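PDB 5NO8: Baccell_00875 from Bacteroides cellulosilyticus DSM 14838, which probably acts as a polysaccharide lyase that removes the L-rhamnose caps from glucuronic acid on complex arabinogalactan proteins. Local coordinates for residues Y490-V496 against P547-F551; Y487-A491 against Y533-E537; G523-V527 against K563-E567. All coordinates share one frame; numbering follows the deposited sequence.

How the contacts relate
From the N-terminal side, the chain leaves helix 469-485 and enters the loop from which contacts 2 and 1 both start, sharing Tyr490 and Ala491. Contact 2 closes 42 residues later, on the loop 533-537 that precedes helix 542-559; contact 1 closes farther on, at 547-551 within that helix. Between these ends run helices 496-505 and 509-529. Contact 3 starts from 523-527 on the latter and ends at 563-567 on helix 562-576, so it crosses both of the others. Phe526 joins the three by packing against Tyr490 and Phe551. Together they tie two inter-helix loops to helices 509-529, 542-559 and 562-576, all on the same side of the chain's centre.

Contact 1: residues Y490-V496 against P547-F551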
ATOM      1  N   TYR A 490     -19.484  -5.458  -2.666  1.00 30.11           N
ATOM      2  CA  TYR A 490     -18.496  -5.279  -1.602  1.00 28.18           C
ATOM      3  C   TYR A 490     -18.067  -3.814  -1.551  1.00 28.50           C
ATOM      4  O   TYR A 490     -16.899  -3.460  -1.804  1.00 31.77           O
ATOM      5  CB  TYR A 490     -17.295  -6.182  -1.827  1.00 28.20           C
ATOM      6  CG  TYR A 490     -17.547  -7.642  -1.537  1.00 27.61           C
ATOM      7  CD1 TYR A 490     -18.443  -8.399  -2.300  1.00 26.82           C
ATOM      8  CD2 TYR A 490     -16.883  -8.270  -0.500  1.00 27.14           C
ATOM      9  CE1 TYR A 490     -18.666  -9.746  -2.004  1.00 27.73           C
ATOM     10  CE2 TYR A 490     -17.092  -9.614  -0.200  1.00 28.32           C
ATOM     11  CZ  TYR A 490     -17.990 -10.353  -0.958  1.00 27.46           C
ATOM     12  OH  TYR A 490     -18.172 -11.695  -0.636  1.00 27.49           O
ATOM     13  N   ALA A 491     -18.999  -2.963  -1.173  1.00 23.89           N
ATOM     14  CA  ALA A 491     -18.771  -1.519  -1.233  1.00 24.24           C
ATOM     15  C   ALA A 491     -17.892  -1.113  -0.055  1.00 22.24           C
ATOM     16  O   ALA A 491     -17.928  -1.750   0.991  1.00 22.16           O
ATOM     17  CB  ALA A 491     -20.099  -0.778  -1.169  1.00 24.30           C
ATOM     18  N   ILE A 492     -17.149  -0.021  -0.239  1.00 22.29           N
ATOM     19  CA  ILE A 492     -16.279   0.507   0.789  1.00 22.37           C
ATOM     20  C   ILE A 492     -17.075   1.414   1.743  1.00 21.57           C
ATOM     21  O   ILE A 492     -17.783   2.337   1.308  1.00 23.06           O
ATOM     22  CB  ILE A 492     -15.135   1.324   0.173  1.00 23.11           C
ATOM     23  CG1 ILE A 492     -14.265   0.430  -0.728  1.00 23.75           C
ATOM     24  CG2 ILE A 492     -14.294   1.957   1.287  1.00 23.89           C
ATOM     25  CD1 ILE A 492     -13.490   1.208  -1.761  1.00 25.25           C
ATOM     26  N   GLY A 493     -16.926   1.155   3.035  1.00 21.31           N
ATOM     27  CA  GLY A 493     -17.493   2.017   4.059  1.00 22.69           C
ATOM     28  C   GLY A 493     -19.010   2.000   4.034  1.00 23.64           C
ATOM     29  O   GLY A 493     -19.653   3.049   4.086  1.00 24.60           O
ATOM     30  N   ILE A 494     -19.590   0.805   3.932  1.00 23.76           N
ATOM     31  CA  ILE A 494     -21.043   0.676   4.052  1.00 24.58           C
ATOM     32  C   ILE A 494     -21.346   1.168   5.476  1.00 24.09           C
ATOM     33  O   ILE A 494     -20.790   0.627   6.423  1.00 22.88           O
ATOM     34  CB  ILE A 494     -21.492  -0.780   3.866  1.00 26.12           C
ATOM     35  CG1 ILE A 494     -21.182  -1.242   2.430  1.00 27.47           C
ATOM     36  CG2 ILE A 494     -22.985  -0.911   4.175  1.00 26.31           C
ATOM     37  CD1 ILE A 494     -21.183  -2.747   2.254  1.00 28.71           C
ATOM     38  N   PRO A 495     -22.160   2.232   5.624  1.00 24.73           N
ATOM     39  CA  PRO A 495     -22.318   2.850   6.949  1.00 24.83           C
ATOM     40  C   PRO A 495     -23.312   2.120   7.889  1.00 26.48           C
ATOM     41  O   PRO A 495     -24.379   2.657   8.216  1.00 27.63           O
ATOM     42  CB  PRO A 495     -22.780   4.270   6.601  1.00 24.62           C
ATOM     43  CG  PRO A 495     -23.542   4.100   5.335  1.00 25.58           C
ATOM     44  CD  PRO A 495     -22.837   3.020   4.572  1.00 24.79           C
ATOM     45  N   VAL A 496     -22.944   0.921   8.328  1.00 26.16           N
ATOM     46  CA  VAL A 496     -23.833   0.071   9.125  1.00 26.43           C
ATOM     47  C   VAL A 496     -24.164   0.670  10.500  1.00 26.89           C
ATOM     48  O   VAL A 496     -25.324   0.911  10.825  1.00 25.92           O
ATOM     49  CB  VAL A 496     -23.252  -1.353   9.283  1.00 27.20           C
ATOM     50  CG1 VAL A 496     -24.080  -2.214  10.230  1.00 26.60           C
ATOM     51  CG2 VAL A 496     -23.123  -2.029   7.926  1.00 27.62           C
ATOM     52  N   PRO A 547     -13.235  -4.031   3.014  1.00 21.65           N
ATOM     53  CA  PRO A 547     -14.655  -3.668   3.208  1.00 22.75           C
ATOM     54  C   PRO A 547     -15.585  -4.817   3.621  1.00 23.13           C
ATOM     55  O   PRO A 547     -16.534  -4.571   4.374  1.00 21.39           O
ATOM     56  CB  PRO A 547     -15.062  -3.173   1.837  1.00 24.34           C
ATOM     57  CG  PRO A 547     -13.819  -2.578   1.294  1.00 24.17           C
ATOM     58  CD  PRO A 547     -12.742  -3.532   1.724  1.00 21.72           C
ATOM     59  N   ALA A 548     -15.320  -6.034   3.136  1.00 23.25           N
ATOM     60  CA  ALA A 548     -16.087  -7.213   3.571  1.00 23.46           C
ATOM     61  C   ALA A 548     -16.041  -7.329   5.074  1.00 22.31           C
ATOM     62  O   ALA A 548     -17.067  -7.479   5.736  1.00 22.66           O
ATOM     63  CB  ALA A 548     -15.536  -8.502   2.945  1.00 25.78           C
ATOM     64  N   ILE A 549     -14.842  -7.216   5.625  1.00 20.55           N
ATOM     65  CA  ILE A 549     -14.633  -7.439   7.044  1.00 19.79           C
ATOM     66  C   ILE A 549     -15.127  -6.232   7.855  1.00 19.39           C
ATOM     67  O   ILE A 549     -15.660  -6.407   8.972  1.00 20.50           O
ATOM     68  CB  ILE A 549     -13.150  -7.718   7.347  1.00 19.65           C
ATOM     69  CG1 ILE A 549     -12.654  -8.920   6.534  1.00 20.41           C
ATOM     70  CG2 ILE A 549     -12.908  -7.944   8.820  1.00 20.05           C
ATOM     71  CD1 ILE A 549     -11.178  -9.185   6.693  1.00 20.42           C
ATOM     72  N   GLN A 550     -14.944  -5.034   7.295  1.00 19.83           N
ATOM     73  CA  GLN A 550     -15.430  -3.764   7.866  1.00 20.27           C
ATOM     74  C   GLN A 550     -16.951  -3.857   8.049  1.00 21.19           C
ATOM     75  O   GLN A 550     -17.493  -3.558   9.117  1.00 22.17           O
ATOM     76  CB  GLN A 550     -15.071  -2.607   6.913  1.00 21.32           C
ATOM     77  CG  GLN A 550     -15.482  -1.201   7.328  1.00 23.19           C
ATOM     78  CD  GLN A 550     -15.310  -0.174   6.206  1.00 23.64           C
ATOM     79  OE1 GLN A 550     -15.348  -0.504   5.002  1.00 24.16           O
ATOM     80  NE2 GLN A 550     -15.131   1.085   6.593  1.00 23.46           N
ATOM     81  N   PHE A 551     -17.618  -4.335   7.012  1.00 20.84           N
ATOM     82  CA  PHE A 551     -19.067  -4.532   7.063  1.00 20.98           C
ATOM     83  C   PHE A 551     -19.491  -5.571   8.094  1.00 21.15           C
ATOM     84  O   PHE A 551     -20.369  -5.310   8.945  1.00 21.95           O
ATOM     85  CB  PHE A 551     -19.583  -4.944   5.697  1.00 21.01           C
ATOM     86  CG  PHE A 551     -21.054  -5.189   5.687  1.00 21.44           C
ATOM     87  CD1 PHE A 551     -21.913  -4.161   5.447  1.00 22.22           C
ATOM     88  CD2 PHE A 551     -21.557  -6.454   5.976  1.00 22.04           C
ATOM     89  CE1 PHE A 551     -23.285  -4.356   5.461  1.00 22.76           C
ATOM     90  CE2 PHE A 551     -22.915  -6.669   5.993  1.00 22.52           C
ATOM     91  CZ  PHE A 551     -23.776  -5.626   5.733  1.00 23.49           C
TER
HETATM   92  O   HOH W   1     -17.891  -1.911   3.768  1.00 31.84           O
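Gln550 and Gly493 form the direct hydrogen bond between helix residues Pro547-Phe551 and the loop Tyr490-Val496. Gly493 N donates to Gln550 OE1 at 3.0 Å through a bent bond (142° at the hydrogen), the donor standing above the carbonyl plane of the amide. The glutamine gets this far because its CG is anti to the backbone N (chi1 -180°) and the chain beyond runs extended. A water adds an indirect link, bridging loop and helix backbones: it accepts from Ile494 N and sits 2.8 Å from Ala491 O and 3.0 Å from Pro547 O. The remaining contacts are apolar. Phe551 offers its CD1-CE1 side, where CE1 meets Val496 CG2 at 3.4 Å and CD1 meets Ile494 CD1 at 3.6 Å, both obliquely, while Ile494 CG2 lies at the ring edge in plane. Pro547 CG runs beside Ile492 CG1, 3.7 Å away, and Ala548 CB abuts the edge of the Tyr490 ring, 3.7 Å from CE2. A connection between helices 469-485 and 496-505 is thus laid against helix 542-559, in a helical domain consistent with the alpha/alpha toroids of many polysaccharide lyases. Pro495, centre of an inverse gamma turn, is the N-cap residue of helix 496-505. Farther out, Phe526 stacks on Tyr490 and meets Phe551 edge-to-face, and Asn529 bonds the Tyr490 hydroxyl. Gln550 NE2 is held by Tyr686 OH and a glycerol, probably from the crystallisation liquor.

Contact 2: residues Y487-A491 against Y533-E537; sequences YGFYA and YPAHE
Tyr490 and His536 mark the nearest backbone approach of two irregular segments, their CA atoms 8.1 Å apart, with Tyr490 at the centre of an inverse gamma turn. The imidazole spans that distance: Tyr490 N donates to His536 NE2 at 3.3 Å, nearly straight at 161° though tilted from the ring plane. Across the same ring, His536 ND1 makes a weak bond to Pro534 O, which probably helps to set the turn of the ring. Phe489 begins by pointing away, but its CG is anti to the backbone N (chi1 -164°), and this carries the ring round to receive the histidine. The edge of His536 then points at the Phe489 face in a T-shaped pair, centroids 5.2 Å apart and planes at 83°, with CD2 offset toward the rim. Phe489, Tyr490 and His536 form an aromatic cluster where the loop after helix 469-485 meets the loop leading into helix 542-559. His536 CE1 also packs on Tyr490 CB at 3.6 Å. An alanine in place of His536 is likely to leave the Tyr490 amide without its acceptor and to open a gap beside the Phe489 face. Farther along the Tyr490 ring, Pro534 CD comes obliquely within 3.3 Å of CE1, and the edge of Tyr533 brings CD1 to 3.8 Å from Tyr490 CE2. The Tyr533 hydroxyl is bonded to Gln571, on helix 562-576, while Tyr449 of helix 448-465 meets Phe489 edge-to-face.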
ATOM      1  N   TYR A 487     -27.538  -7.290  -3.076  1.00 34.10           N
ATOM      2  CA  TYR A 487     -27.037  -7.431  -1.711  1.00 37.69           C
ATOM      3  C   TYR A 487     -25.569  -7.854  -1.551  1.00 37.22           C
ATOM      4  O   TYR A 487     -25.034  -7.792  -0.456  1.00 42.75           O
ATOM      5  CB  TYR A 487     -27.962  -8.387  -0.957  1.00 39.21           C
ATOM      6  CG  TYR A 487     -29.293  -7.728  -0.712  1.00 43.22           C
ATOM      7  CD1 TYR A 487     -29.434  -6.797   0.310  1.00 42.43           C
ATOM      8  CD2 TYR A 487     -30.385  -7.963  -1.544  1.00 43.31           C
ATOM      9  CE1 TYR A 487     -30.635  -6.147   0.529  1.00 44.41           C
ATOM     10  CE2 TYR A 487     -31.599  -7.314  -1.332  1.00 44.96           C
ATOM     11  CZ  TYR A 487     -31.714  -6.409  -0.286  1.00 45.88           C
ATOM     12  OH  TYR A 487     -32.888  -5.740  -0.039  1.00 45.92           O
ATOM     13  N   GLY A 488     -24.909  -8.247  -2.627  1.00 38.11           N
ATOM     14  CA  GLY A 488     -23.544  -8.785  -2.532  1.00 37.29           C
ATOM     15  C   GLY A 488     -22.470  -7.892  -3.121  1.00 37.60           C
ATOM     16  O   GLY A 488     -21.431  -8.407  -3.547  1.00 40.22           O
ATOM     17  N   PHE A 489     -22.710  -6.572  -3.169  1.00 34.77           N
ATOM     18  CA  PHE A 489     -21.707  -5.618  -3.664  1.00 33.45           C
ATOM     19  C   PHE A 489     -20.792  -5.299  -2.475  1.00 31.37           C
ATOM     20  O   PHE A 489     -21.269  -4.905  -1.404  1.00 30.39           O
ATOM     21  CB  PHE A 489     -22.388  -4.357  -4.215  1.00 35.53           C
ATOM     22  CG  PHE A 489     -21.501  -3.479  -5.087  1.00 37.36           C
ATOM     23  CD1 PHE A 489     -20.515  -2.655  -4.521  1.00 38.16           C
ATOM     24  CD2 PHE A 489     -21.697  -3.416  -6.463  1.00 37.86           C
ATOM     25  CE1 PHE A 489     -19.726  -1.828  -5.321  1.00 37.64           C
ATOM     26  CE2 PHE A 489     -20.922  -2.588  -7.263  1.00 38.25           C
ATOM     27  CZ  PHE A 489     -19.926  -1.795  -6.695  1.00 39.94           C
ATOM     28  N   TYR A 490     -19.484  -5.458  -2.666  1.00 30.11           N
ATOM     29  CA  TYR A 490     -18.496  -5.279  -1.602  1.00 28.18           C
ATOM     30  C   TYR A 490     -18.067  -3.814  -1.551  1.00 28.50           C
ATOM     31  O   TYR A 490     -16.899  -3.460  -1.804  1.00 31.77           O
ATOM     32  CB  TYR A 490     -17.295  -6.182  -1.827  1.00 28.20           C
ATOM     33  CG  TYR A 490     -17.547  -7.642  -1.537  1.00 27.61           C
ATOM     34  CD1 TYR A 490     -18.443  -8.399  -2.300  1.00 26.82           C
ATOM     35  CD2 TYR A 490     -16.883  -8.270  -0.500  1.00 27.14           C
ATOM     36  CE1 TYR A 490     -18.666  -9.746  -2.004  1.00 27.73           C
ATOM     37  CE2 TYR A 490     -17.092  -9.614  -0.200  1.00 28.32           C
ATOM     38  CZ  TYR A 490     -17.990 -10.353  -0.958  1.00 27.46           C
ATOM     39  OH  TYR A 490     -18.172 -11.695  -0.636  1.00 27.49           O
ATOM     40  N   ALA A 491     -18.999  -2.963  -1.173  1.00 23.89           N
ATOM     41  CA  ALA A 491     -18.771  -1.519  -1.233  1.00 24.24           C
ATOM     42  C   ALA A 491     -17.892  -1.113  -0.055  1.00 22.24           C
ATOM     43  O   ALA A 491     -17.928  -1.750   0.991  1.00 22.16           O
ATOM     44  CB  ALA A 491     -20.099  -0.778  -1.169  1.00 24.30           C
ATOM     45  N   TYR A 533     -14.164 -14.018  -3.450  1.00 32.53           N
ATOM     46  CA  TYR A 533     -14.504 -12.611  -3.595  1.00 30.71           C
ATOM     47  C   TYR A 533     -14.791 -12.327  -5.063  1.00 31.74           C
ATOM     48  O   TYR A 533     -13.952 -12.631  -5.919  1.00 32.21           O
ATOM     49  CB  TYR A 533     -13.349 -11.724  -3.129  1.00 29.64           C
ATOM     50  CG  TYR A 533     -12.964 -11.870  -1.679  1.00 28.94           C
ATOM     51  CD1 TYR A 533     -13.687 -11.228  -0.671  1.00 30.35           C
ATOM     52  CD2 TYR A 533     -11.858 -12.608  -1.315  1.00 29.29           C
ATOM     53  CE1 TYR A 533     -13.320 -11.352   0.658  1.00 29.85           C
ATOM     54  CE2 TYR A 533     -11.478 -12.736   0.007  1.00 30.69           C
ATOM     55  CZ  TYR A 533     -12.213 -12.107   0.988  1.00 30.24           C
ATOM     56  OH  TYR A 533     -11.809 -12.249   2.278  1.00 31.24           O
ATOM     57  N   PRO A 534     -15.953 -11.738  -5.375  1.00 34.16           N
ATOM     58  CA  PRO A 534     -16.171 -11.319  -6.758  1.00 35.47           C
ATOM     59  C   PRO A 534     -15.215 -10.201  -7.199  1.00 35.13           C
ATOM     60  O   PRO A 534     -14.732  -9.410  -6.361  1.00 33.64           O
ATOM     61  CB  PRO A 534     -17.629 -10.809  -6.775  1.00 36.28           C
ATOM     62  CG  PRO A 534     -18.154 -10.924  -5.394  1.00 36.89           C
ATOM     63  CD  PRO A 534     -17.027 -11.271  -4.475  1.00 37.62           C
ATOM     64  N   ALA A 535     -14.945 -10.137  -8.500  1.00 31.82           N
ATOM     65  CA  ALA A 535     -14.103  -9.081  -9.040  1.00 34.09           C
ATOM     66  C   ALA A 535     -14.901  -7.780  -9.015  1.00 34.26           C
ATOM     67  O   ALA A 535     -16.117  -7.788  -9.216  1.00 35.48           O
ATOM     68  CB  ALA A 535     -13.655  -9.410 -10.459  1.00 35.56           C
ATOM     69  N   HIS A 536     -14.221  -6.673  -8.737  1.00 34.35           N
ATOM     70  CA  HIS A 536     -14.827  -5.345  -8.840  1.00 34.32           C
ATOM     71  C   HIS A 536     -13.980  -4.549  -9.827  1.00 35.12           C
ATOM     72  O   HIS A 536     -13.791  -4.991 -10.958  1.00 33.48           O
ATOM     73  CB  HIS A 536     -14.973  -4.700  -7.447  1.00 35.97           C
ATOM     74  CG  HIS A 536     -16.017  -5.349  -6.593  1.00 35.67           C
ATOM     75  ND1 HIS A 536     -15.861  -6.606  -6.048  1.00 35.97           N
ATOM     76  CD2 HIS A 536     -17.242  -4.918  -6.204  1.00 37.57           C
ATOM     77  CE1 HIS A 536     -16.945  -6.922  -5.362  1.00 34.89           C
ATOM     78  NE2 HIS A 536     -17.793  -5.912  -5.433  1.00 35.83           N
ATOM     79  N   GLU A 537     -13.451  -3.393  -9.429  1.00 33.84           N
ATOM     80  CA  GLU A 537     -12.696  -2.550 -10.344  1.00 34.07           C
ATOM     81  C   GLU A 537     -11.255  -3.075 -10.496  1.00 32.79           C
ATOM     82  O   GLU A 537     -10.561  -2.765 -11.467  1.00 35.43           O
ATOM     83  CB  GLU A 537     -12.799  -1.090  -9.877  1.00 35.39           C
ATOM     84  CG  GLU A 537     -14.255  -0.608 -10.011  1.00 37.97           C
ATOM     85  CD  GLU A 537     -14.556   0.769  -9.435  1.00 38.92           C
ATOM     86  OE1 GLU A 537     -13.683   1.355  -8.753  1.00 37.22           O
ATOM     87  OE2 GLU A 537     -15.700   1.249  -9.656  1.00 37.71           O
TER

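Contact 3: residues G523-V527 against K563-E567; sequences GDVFV and KYLDE
Helices 509-529 and 562-576 pack side by side here, about 26 Å from the centre of the chain (centre to centre), with helix 542-559 coming between them in the chain. Over the segments 523-527 and 563-567 their axes pass 10.2 Å apart and run in broadly the same direction, at 41°. Gly523 probably makes this approach possible: its carbonyl C lies 3.6 Å from Tyr564 CE1, and any CB on this residue would run into that ring atom. With this room the tyrosine reaches past the backbone, and its hydroxyl donates to Asp524 OD1 at 2.7 Å. Carboxylate and ring are turned only 23° from each other. The same oxygen takes Lys563 NZ at 3.0 Å in a salt bridge. The two donors approach OD1 from opposite faces of the carboxylate plane. Lys563 gets there by a folded route: CG sits between the backbone N and the carbonyl carbon (chi1 69°), lies over the centre of the Tyr564 ring 3.9 Å above it, and the chain bends again near its end. One turn along, Val527 supplies the apolar part of the interface. Its CG2 meets the edge of Tyr564 at CD1, 3.9 Å away, and rests 3.8 Å from Glu567 CB, the two side chains running alongside in opposite directions. Glu567 turns its carboxylate to Arg570, in a salt bridge, and to Gln571, while Leu552 and Leu555 of helix 542-559 pack on Tyr564. The charged pair of Asp524 and Lys563 lies beside the apolar contact of Val527 with Tyr564. Two donors on OD1, one of them a cationic ammonium, would be expected to favour the ionised form of Asp524 and to fix the rotation of its carboxylate.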
ATOM      1  N   GLY A 523     -24.810  -9.422   4.821  1.00 27.78           N
ATOM      2  CA  GLY A 523     -23.996 -10.249   5.685  1.00 28.52           C
ATOM      3  C   GLY A 523     -24.030 -11.732   5.332  1.00 31.10           C
ATOM      4  O   GLY A 523     -22.994 -12.401   5.302  1.00 28.41           O
ATOM      5  N   ASP A 524     -25.229 -12.238   5.045  1.00 30.32           N
ATOM      6  CA  ASP A 524     -25.376 -13.644   4.663  1.00 31.75           C
ATOM      7  C   ASP A 524     -24.714 -13.923   3.311  1.00 28.53           C
ATOM      8  O   ASP A 524     -24.054 -14.939   3.179  1.00 29.20           O
ATOM      9  CB  ASP A 524     -26.856 -14.073   4.709  1.00 32.04           C
ATOM     10  CG  ASP A 524     -27.438 -14.019   6.120  1.00 34.30           C
ATOM     11  OD1 ASP A 524     -26.668 -13.977   7.113  1.00 35.36           O
ATOM     12  OD2 ASP A 524     -28.683 -14.011   6.251  1.00 35.65           O
ATOM     13  N   VAL A 525     -24.809 -13.004   2.352  1.00 29.94           N
ATOM     14  CA  VAL A 525     -24.096 -13.165   1.072  1.00 31.10           C
ATOM     15  C   VAL A 525     -22.578 -13.220   1.291  1.00 32.57           C
ATOM     16  O   VAL A 525     -21.910 -14.105   0.754  1.00 31.19           O
ATOM     17  CB  VAL A 525     -24.473 -12.095   0.032  1.00 33.17           C
ATOM     18  CG1 VAL A 525     -23.570 -12.165  -1.206  1.00 34.29           C
ATOM     19  CG2 VAL A 525     -25.930 -12.257  -0.396  1.00 32.95           C
ATOM     20  N   PHE A 526     -22.036 -12.318   2.111  1.00 30.48           N
ATOM     21  CA  PHE A 526     -20.586 -12.298   2.340  1.00 29.03           C
ATOM     22  C   PHE A 526     -20.096 -13.560   3.025  1.00 28.27           C
ATOM     23  O   PHE A 526     -19.052 -14.084   2.677  1.00 27.46           O
ATOM     24  CB  PHE A 526     -20.154 -11.066   3.154  1.00 28.72           C
ATOM     25  CG  PHE A 526     -20.335  -9.732   2.448  1.00 27.91           C
ATOM     26  CD1 PHE A 526     -20.714  -9.620   1.110  1.00 27.33           C
ATOM     27  CD2 PHE A 526     -20.052  -8.552   3.151  1.00 28.47           C
ATOM     28  CE1 PHE A 526     -20.860  -8.372   0.512  1.00 27.78           C
ATOM     29  CE2 PHE A 526     -20.189  -7.308   2.549  1.00 27.17           C
ATOM     30  CZ  PHE A 526     -20.599  -7.214   1.238  1.00 28.15           C
ATOM     31  N   VAL A 527     -20.852 -14.043   4.004  1.00 28.95           N
ATOM     32  CA  VAL A 527     -20.530 -15.297   4.675  1.00 29.05           C
ATOM     33  C   VAL A 527     -20.553 -16.496   3.711  1.00 31.12           C
ATOM     34  O   VAL A 527     -19.683 -17.378   3.785  1.00 30.29           O
ATOM     35  CB  VAL A 527     -21.472 -15.548   5.882  1.00 28.94           C
ATOM     36  CG1 VAL A 527     -21.319 -16.958   6.438  1.00 29.20           C
ATOM     37  CG2 VAL A 527     -21.181 -14.546   6.992  1.00 28.52           C
ATOM     38  N   LYS A 563     -22.113 -15.769  13.790  1.00 33.27           N
ATOM     39  CA  LYS A 563     -21.767 -16.154  12.424  1.00 33.97           C
ATOM     40  C   LYS A 563     -21.012 -15.047  11.653  1.00 32.00           C
ATOM     41  O   LYS A 563     -20.161 -15.339  10.797  1.00 30.59           O
ATOM     42  CB  LYS A 563     -22.996 -16.607  11.627  1.00 37.51           C
ATOM     43  CG  LYS A 563     -24.020 -15.541  11.284  1.00 40.70           C
ATOM     44  CD  LYS A 563     -25.386 -16.171  10.971  1.00 46.80           C
ATOM     45  CE  LYS A 563     -26.022 -15.671   9.680  1.00 50.76           C
ATOM     46  NZ  LYS A 563     -25.382 -16.267   8.465  1.00 54.36           N
ATOM     47  N   TYR A 564     -21.315 -13.791  11.960  1.00 27.50           N
ATOM     48  CA  TYR A 564     -20.614 -12.693  11.300  1.00 28.65           C
ATOM     49  C   TYR A 564     -19.208 -12.508  11.874  1.00 26.43           C
ATOM     50  O   TYR A 564     -18.270 -12.315  11.102  1.00 25.88           O
ATOM     51  CB  TYR A 564     -21.436 -11.394  11.312  1.00 29.18           C
ATOM     52  CG  TYR A 564     -22.823 -11.562  10.726  1.00 29.16           C
ATOM     53  CD1 TYR A 564     -23.003 -12.123   9.468  1.00 29.53           C
ATOM     54  CD2 TYR A 564     -23.955 -11.153  11.427  1.00 30.65           C
ATOM     55  CE1 TYR A 564     -24.270 -12.298   8.925  1.00 30.36           C
ATOM     56  CE2 TYR A 564     -25.233 -11.310  10.887  1.00 31.29           C
ATOM     57  CZ  TYR A 564     -25.386 -11.887   9.640  1.00 31.79           C
ATOM     58  OH  TYR A 564     -26.635 -12.055   9.071  1.00 31.73           O
ATOM     59  N   LEU A 565     -19.052 -12.598  13.194  1.00 25.31           N
ATOM     60  CA  LEU A 565     -17.731 -12.546  13.814  1.00 26.06           C
ATOM     61  C   LEU A 565     -16.851 -13.711  13.418  1.00 27.49           C
ATOM     62  O   LEU A 565     -15.641 -13.544  13.252  1.00 24.22           O
ATOM     63  CB  LEU A 565     -17.786 -12.466  15.345  1.00 27.90           C
ATOM     64  CG  LEU A 565     -16.453 -12.208  16.095  1.00 28.29           C
ATOM     65  CD1 LEU A 565     -15.636 -11.066  15.483  1.00 29.35           C
ATOM     66  CD2 LEU A 565     -16.691 -11.922  17.576  1.00 30.20           C
ATOM     67  N   ASP A 566     -17.425 -14.907  13.297  1.00 27.92           N
ATOM     68  CA  ASP A 566     -16.633 -16.071  12.858  1.00 29.59           C
ATOM     69  C   ASP A 566     -16.100 -15.864  11.423  1.00 26.39           C
ATOM     70  O   ASP A 566     -14.962 -16.210  11.136  1.00 27.88           O
ATOM     71  CB  ASP A 566     -17.426 -17.392  12.994  1.00 33.02           C
ATOM     72  CG  ASP A 566     -17.621 -17.838  14.468  1.00 38.51           C
ATOM     73  OD1 ASP A 566     -16.968 -17.304  15.409  1.00 40.93           O
ATOM     74  OD2 ASP A 566     -18.423 -18.766  14.687  1.00 43.22           O
ATOM     75  N   GLU A 567     -16.890 -15.240  10.563  1.00 25.83           N
ATOM     76  CA  GLU A 567     -16.429 -14.902   9.211  1.00 27.58           C
ATOM     77  C   GLU A 567     -15.313 -13.828   9.220  1.00 26.21           C
ATOM     78  O   GLU A 567     -14.316 -13.959   8.504  1.00 25.46           O
ATOM     79  CB  GLU A 567     -17.582 -14.465   8.329  1.00 27.74           C
ATOM     80  CG  GLU A 567     -17.209 -14.307   6.853  1.00 30.31           C
ATOM     81  CD  GLU A 567     -16.672 -15.581   6.212  1.00 33.45           C
ATOM     82  OE1 GLU A 567     -17.118 -16.671   6.617  1.00 37.13           O
ATOM     83  OE2 GLU A 567     -15.828 -15.493   5.289  1.00 32.12           O
TER
HETATM   84  O   HOH W   2     -17.751 -18.587   5.265  1.00 37.70           O